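Local coordinates for protein transcriptional regulator, putative (Vibrio cholerae O1 biovar eltor str. N16961, PDB 3BJN) that probably binds DNA as an IclR-type transcriptional repressor of allantoin and glyoxylate utilization operons, represented here by its C-terminal domain, at residues A30-P35 / K133-I138; G37-C42 / G59-L64. All blocks are in the same frame, centred on the assembly; numbering follows the deposited sequence. Where two conformers were deposited one is given.

In the fold
After the N-terminal helix 12-26, the chain enters strand 29-36, turns sharply and runs back as strand 39-45. A loop then leads to the short strand 61-63, which returns to pair with 39-45. This pairing is interaction 2, and it closes a short, local loop. The chain next passes through three helices and strands 111-114 and 121-130 before strand 133-143 reaches the other edge of 29-36, where interaction 1 closes a loop that encloses the first. The contacts meet through the hairpin of 29-36 and 39-45, where Val-34 O probably bonds to Leu-41 N; Pro-35 also packs on Leu-64. Together they join four strands lying side by side in one antiparallel sheet, from its interior to the strand outermost within this chain.

Interaction 1: residues A30-P35 / K133-I138; sequences AAYMVP and KLIGAI
Ala-137 O is gripped twice: Met-33 N donates a hydrogen bond of 2.9 Å to Ala-137 O that is almost straight (176° at the hydrogen), and the CA-H of Tyr-32 adds a weaker contact, with Tyr-32 CA 3.4 Å from Ala-137 O. The return bond, from Ala-137 N to Met-33 O, is 2.8 Å long but more bent. These two bonds make Met-33 and Ala-137 a hydrogen-bonded antiparallel pair, while Tyr-32 and Ile-138 form the adjoining non-hydrogen-bonded one.

On the face carrying Tyr-32 and Ile-138, the tyrosine has CG trans to its own nitrogen (chi1 179°), which lays the ring along the partner strand. Its CD1 approaches Ala-137 O obliquely at 3.5 Å. The same CD1 meets Ile-138 CD1 at 3.8 Å, the two side chains crossing at about a right angle. Large apolar groups suit this side, because Val-15, Leu-19 and Leu-22 of helix 12-26 cover it.

On the opposite face, the small Ala-137 pairs with Met-33, a selenomethionine whose bent chain leads away toward Phe-56 and Ser-69. Having no side chain, Gly-136 allows Met-33 O within 3.1 Å of its CA and lets the Tyr-32 ring pass close by. Pro-35, without an N-H to donate, presents CD to Ile-135 O at 3.5 Å. Its CG touches Leu-134 CD2 at 4.1 Å, and both residues pack against Met-73 of helix 67-76.

Ile-135 and Gly-136 together face Val-128 on the next strand, a classic beta bulge within the antiparallel sheet of the IclR C-terminal domain, a member of the GAF clan.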
loop_
_atom_site.group_PDB
_atom_site.type_symbol
_atom_site.label_atom_id
_atom_site.label_comp_id
_atom_site.label_asym_id
_atom_site.label_seq_id
_atom_site.Cartn_x
_atom_site.Cartn_y
_atom_site.Cartn_z
ATOM N N ALA A 30 8.654 -4.934 -2.876
ATOM C CA ALA A 30 7.802 -4.589 -1.733
ATOM C C ALA A 30 8.167 -3.189 -1.286
ATOM O O ALA A 30 9.326 -2.766 -1.418
ATOM C CB ALA A 30 8.016 -5.576 -0.585
ATOM N N ALA A 31 7.183 -2.464 -0.772
ATOM C CA ALA A 31 7.444 -1.091 -0.337
ATOM C C ALA A 31 6.676 -0.745 0.930
ATOM O O ALA A 31 5.664 -1.377 1.247
ATOM C CB ALA A 31 7.054 -0.121 -1.421
ATOM N N TYR A 32 7.188 0.267 1.637
ATOM C CA TYR A 32 6.497 0.891 2.758
ATOM C C TYR A 32 6.129 2.294 2.334
ATOM O O TYR A 32 7.000 3.088 1.941
ATOM C CB TYR A 32 7.440 0.963 3.945
ATOM C CG TYR A 32 6.861 1.614 5.164
ATOM C CD1 TYR A 32 5.754 1.071 5.797
ATOM C CD2 TYR A 32 7.429 2.771 5.676
ATOM C CE1 TYR A 32 5.231 1.682 6.962
ATOM C CE2 TYR A 32 6.923 3.381 6.819
ATOM C CZ TYR A 32 5.819 2.841 7.432
ATOM O OH TYR A 32 5.340 3.443 8.579
HETATM N N MSE A 33 4.839 2.538 2.405
HETATM C CA MSE A 33 4.225 3.799 1.968
HETATM C C MSE A 33 3.668 4.547 3.161
HETATM O O MSE A 33 3.187 3.925 4.113
HETATM C CB MSE A 33 3.060 3.482 1.025
HETATM C CG MSE A 33 3.308 2.295 0.078
HETATM SE SE MSE A 33 4.456 3.016 -1.346
HETATM C CE MSE A 33 3.000 3.948 -2.082
ATOM N N VAL A 34 3.691 5.878 3.111
ATOM C CA VAL A 34 3.032 6.650 4.170
ATOM C C VAL A 34 2.200 7.743 3.546
ATOM O O VAL A 34 2.518 8.248 2.458
ATOM C CB VAL A 34 3.978 7.251 5.237
ATOM C CG1 VAL A 34 4.732 6.147 5.979
ATOM C CG2 VAL A 34 4.901 8.297 4.628
ATOM N N PRO A 35 1.083 8.081 4.207
ATOM C CA PRO A 35 0.236 9.141 3.652
ATOM C C PRO A 35 0.797 10.514 3.993
ATOM O O PRO A 35 1.198 10.741 5.143
ATOM C CB PRO A 35 -1.114 8.885 4.324
ATOM C CG PRO A 35 -0.804 8.194 5.629
ATOM C CD PRO A 35 0.524 7.487 5.454
ATOM N N LYS A 133 -4.199 4.458 15.219
ATOM C CA LYS A 133 -3.753 5.410 14.198
ATOM C C LYS A 133 -3.088 4.722 13.028
ATOM O O LYS A 133 -2.163 3.927 13.198
ATOM C CB LYS A 133 -2.783 6.439 14.767
ATOM C CG LYS A 133 -2.259 7.400 13.725
ATOM C CD LYS A 133 -1.418 8.523 14.324
ATOM C CE LYS A 133 -0.494 9.108 13.252
ATOM N NZ LYS A 133 0.319 10.236 13.777
ATOM N N LEU A 134 -3.550 5.061 11.831
ATOM C CA LEU A 134 -2.898 4.594 10.622
ATOM C C LEU A 134 -1.609 5.377 10.423
ATOM O O LEU A 134 -1.623 6.623 10.360
ATOM C CB LEU A 134 -3.798 4.819 9.401
ATOM C CG LEU A 134 -2.996 4.495 8.125
ATOM C CD1 LEU A 134 -3.058 3.002 7.785
ATOM C CD2 LEU A 134 -3.394 5.376 6.980
ATOM N N ILE A 135 -0.497 4.659 10.302
ATOM C CA ILE A 135 0.775 5.323 10.064
ATOM C C ILE A 135 1.365 5.076 8.670
ATOM O O ILE A 135 2.111 5.902 8.158
ATOM C CB ILE A 135 1.814 5.085 11.196
ATOM C CG1 ILE A 135 2.186 3.623 11.305
ATOM C CG2 ILE A 135 1.321 5.743 12.560
ATOM C CD1 ILE A 135 3.221 3.277 12.393
ATOM N N GLY A 136 0.996 3.965 8.049
ATOM C CA GLY A 136 1.508 3.659 6.721
ATOM C C GLY A 136 0.899 2.397 6.154
ATOM O O GLY A 136 -0.164 1.935 6.599
ATOM N N ALA A 137 1.556 1.847 5.142
ATOM C CA ALA A 137 1.076 0.593 4.547
ATOM C C ALA A 137 2.249 -0.173 4.017
ATOM O O ALA A 137 3.202 0.434 3.541
ATOM C CB ALA A 137 0.085 0.845 3.445
ATOM N N ILE A 138 2.161 -1.508 4.057
ATOM C CA ILE A 138 3.146 -2.360 3.363
ATOM C C ILE A 138 2.479 -2.860 2.116
ATOM O O ILE A 138 1.303 -3.246 2.156
ATOM C CB ILE A 138 3.549 -3.596 4.238
ATOM C CG1 ILE A 138 4.374 -3.137 5.451
ATOM C CG2 ILE A 138 4.274 -4.678 3.365
ATOM C CD1 ILE A 138 5.780 -2.641 5.107
#

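Interaction 2: residues G37-C42 / G59-L64; sequences GYRALC and GQSQPL
The backbones of Cys-42 and Gly-59 are hydrogen-bonded at one end of an antiparallel strand pair that brings 61-63 to the sheet's edge, with Gly-59 N 2.8 Å from Cys-42 O. Gly-59 suits the turn into the strand, since its phi is positive (84°). Further backbone bonds link Cys-42 with Gln-60 and Ala-40 with Gln-62, the latter in both directions. At the far end Leu-64 N reaches Tyr-38 O at 2.9 Å. Pro-63 costs no bond across the pair, because it stands opposite Arg-39 at a non-hydrogen-bonded position.

The polar side-chain contact belongs to Arg-39, which grips Ser-61 side-on with two nitrogens. Its NE meets Ser-61 OG at 2.9 Å, the oxygen lying in the guanidinium plane. NH2 reaches Ser-61 O at 3.1 Å from above the carbonyl plane. A bend at chi3 (69°) folds the guanidinium over strand 61-63, with Gln-62 C and Pro-63 N under one face, toward its rim.

Apolar contacts gather round Leu-64, whose CD1 meets Ala-40 CB at 3.6 Å while CD2 lies against Arg-39 O. Met-73 of helix 67-76 touches both Ala-40 and Leu-64, the small residue leaving room for the branched one beneath the helix.

Near Ala-40 O, already bonded to Gln-62 N, a water oxygen lies 2.8 Å from Ala-40 O, within hydrogen-bonding distance, though this water has more acceptors near it than protons to give.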
loop_
_atom_site.group_PDB
_atom_site.type_symbol
_atom_site.label_atom_id
_atom_site.label_comp_id
_atom_site.label_asym_id
_atom_site.label_seq_id
_atom_site.Cartn_x
_atom_site.Cartn_y
_atom_site.Cartn_z
ATOM N N GLY A 37 -0.484 14.297 3.176
ATOM C CA GLY A 37 -1.430 15.212 2.541
ATOM C C GLY A 37 -2.295 14.468 1.546
ATOM O O GLY A 37 -3.039 13.517 1.915
ATOM N N TYR A 38 -2.211 14.895 0.282
ATOM C CA TYR A 38 -3.022 14.290 -0.763
ATOM C C TYR A 38 -2.331 13.096 -1.438
ATOM O O TYR A 38 -2.858 12.571 -2.442
ATOM C CB TYR A 38 -3.334 15.333 -1.835
ATOM C CG TYR A 38 -4.245 16.441 -1.409
ATOM C CD1 TYR A 38 -5.401 16.195 -0.653
ATOM C CD2 TYR A 38 -4.003 17.759 -1.812
ATOM C CE1 TYR A 38 -6.271 17.226 -0.305
ATOM C CE2 TYR A 38 -4.845 18.785 -1.478
ATOM C CZ TYR A 38 -5.999 18.537 -0.729
ATOM O OH TYR A 38 -6.816 19.606 -0.440
ATOM N N ARG A 39 -1.137 12.712 -0.946
ATOM C CA ARG A 39 -0.277 11.760 -1.700
ATOM C C ARG A 39 0.238 10.629 -0.842
ATOM O O ARG A 39 0.213 10.713 0.377
ATOM C CB ARG A 39 0.902 12.483 -2.389
ATOM C CG ARG A 39 0.424 13.704 -3.199
ATOM C CD ARG A 39 1.564 14.398 -3.886
ATOM N NE ARG A 39 2.136 13.613 -4.968
ATOM C CZ ARG A 39 1.686 13.596 -6.226
ATOM N NH1 ARG A 39 0.603 14.298 -6.589
ATOM N NH2 ARG A 39 2.314 12.828 -7.132
ATOM N N ALA A 40 0.635 9.553 -1.518
ATOM C CA ALA A 40 1.210 8.359 -0.883
ATOM C C ALA A 40 2.700 8.420 -1.193
ATOM O O ALA A 40 3.100 8.367 -2.355
ATOM C CB ALA A 40 0.585 7.105 -1.469
ATOM N N LEU A 41 3.512 8.557 -0.154
ATOM C CA LEU A 41 4.954 8.632 -0.335
ATOM C C LEU A 41 5.597 7.241 -0.190
ATOM O O LEU A 41 5.340 6.538 0.781
ATOM C CB LEU A 41 5.553 9.589 0.700
ATOM C CG LEU A 41 7.076 9.632 0.729
ATOM C CD1 LEU A 41 7.637 10.302 -0.533
ATOM C CD2 LEU A 41 7.559 10.370 1.968
ATOM N N CYS A 42 6.442 6.867 -1.137
ATOM C CA CYS A 42 7.175 5.614 -0.989
ATOM C C CYS A 42 8.430 5.867 -0.144
ATOM O O CYS A 42 9.386 6.493 -0.612
ATOM C CB CYS A 42 7.522 5.060 -2.352
ATOM S SG CYS A 42 8.396 3.490 -2.209
ATOM N N GLY A 59 11.232 7.572 -2.420
ATOM C CA GLY A 59 11.419 9.032 -2.321
ATOM C C GLY A 59 10.469 9.846 -3.178
ATOM O O GLY A 59 10.507 11.088 -3.150
ATOM N N GLN A 60 9.638 9.156 -3.948
ATOM C CA GLN A 60 8.608 9.821 -4.759
ATOM C C GLN A 60 7.206 9.433 -4.276
ATOM O O GLN A 60 7.014 8.393 -3.649
ATOM C CB GLN A 60 8.782 9.501 -6.250
ATOM C CG GLN A 60 10.149 9.948 -6.845
ATOM C CD GLN A 60 10.463 11.441 -6.668
ATOM O OE1 GLN A 60 9.616 12.322 -6.925
ATOM N NE2 GLN A 60 11.698 11.735 -6.256
ATOM N N SER A 61 6.238 10.302 -4.585
ATOM C CA SER A 61 4.859 10.091 -4.177
ATOM C C SER A 61 3.889 10.055 -5.362
ATOM O O SER A 61 4.206 10.520 -6.469
ATOM C CB SER A 61 4.414 11.181 -3.209
ATOM O OG SER A 61 4.480 12.431 -3.851
ATOM N N GLN A 62 2.728 9.460 -5.118
ATOM C CA GLN A 62 1.635 9.311 -6.081
ATOM C C GLN A 62 0.361 9.855 -5.439
ATOM O O GLN A 62 0.223 9.773 -4.233
ATOM C CB GLN A 62 1.410 7.821 -6.377
ATOM C CG GLN A 62 2.484 7.163 -7.263
ATOM C CD GLN A 62 2.357 7.564 -8.732
ATOM O OE1 GLN A 62 1.280 7.463 -9.333
ATOM N NE2 GLN A 62 3.462 8.020 -9.315
ATOM N N PRO A 63 -0.612 10.305 -6.240
ATOM C CA PRO A 63 -1.862 10.713 -5.594
ATOM C C PRO A 63 -2.496 9.584 -4.774
ATOM O O PRO A 63 -2.466 8.409 -5.174
ATOM C CB PRO A 63 -2.768 11.079 -6.789
ATOM C CG PRO A 63 -1.818 11.392 -7.903
ATOM C CD PRO A 63 -0.660 10.466 -7.706
ATOM N N LEU A 64 -3.068 9.953 -3.631
ATOM C CA LEU A 64 -3.732 9.030 -2.733
ATOM C C LEU A 64 -5.150 8.823 -3.242
ATOM O O LEU A 64 -6.112 9.500 -2.813
ATOM C CB LEU A 64 -3.698 9.628 -1.318
ATOM C CG LEU A 64 -3.578 8.802 -0.049
ATOM C CD1 LEU A 64 -2.712 7.631 -0.164
ATOM C CD2 LEU A 64 -3.188 9.734 1.146
HETATM O O HOH W 1 4.337 6.403 -3.998
#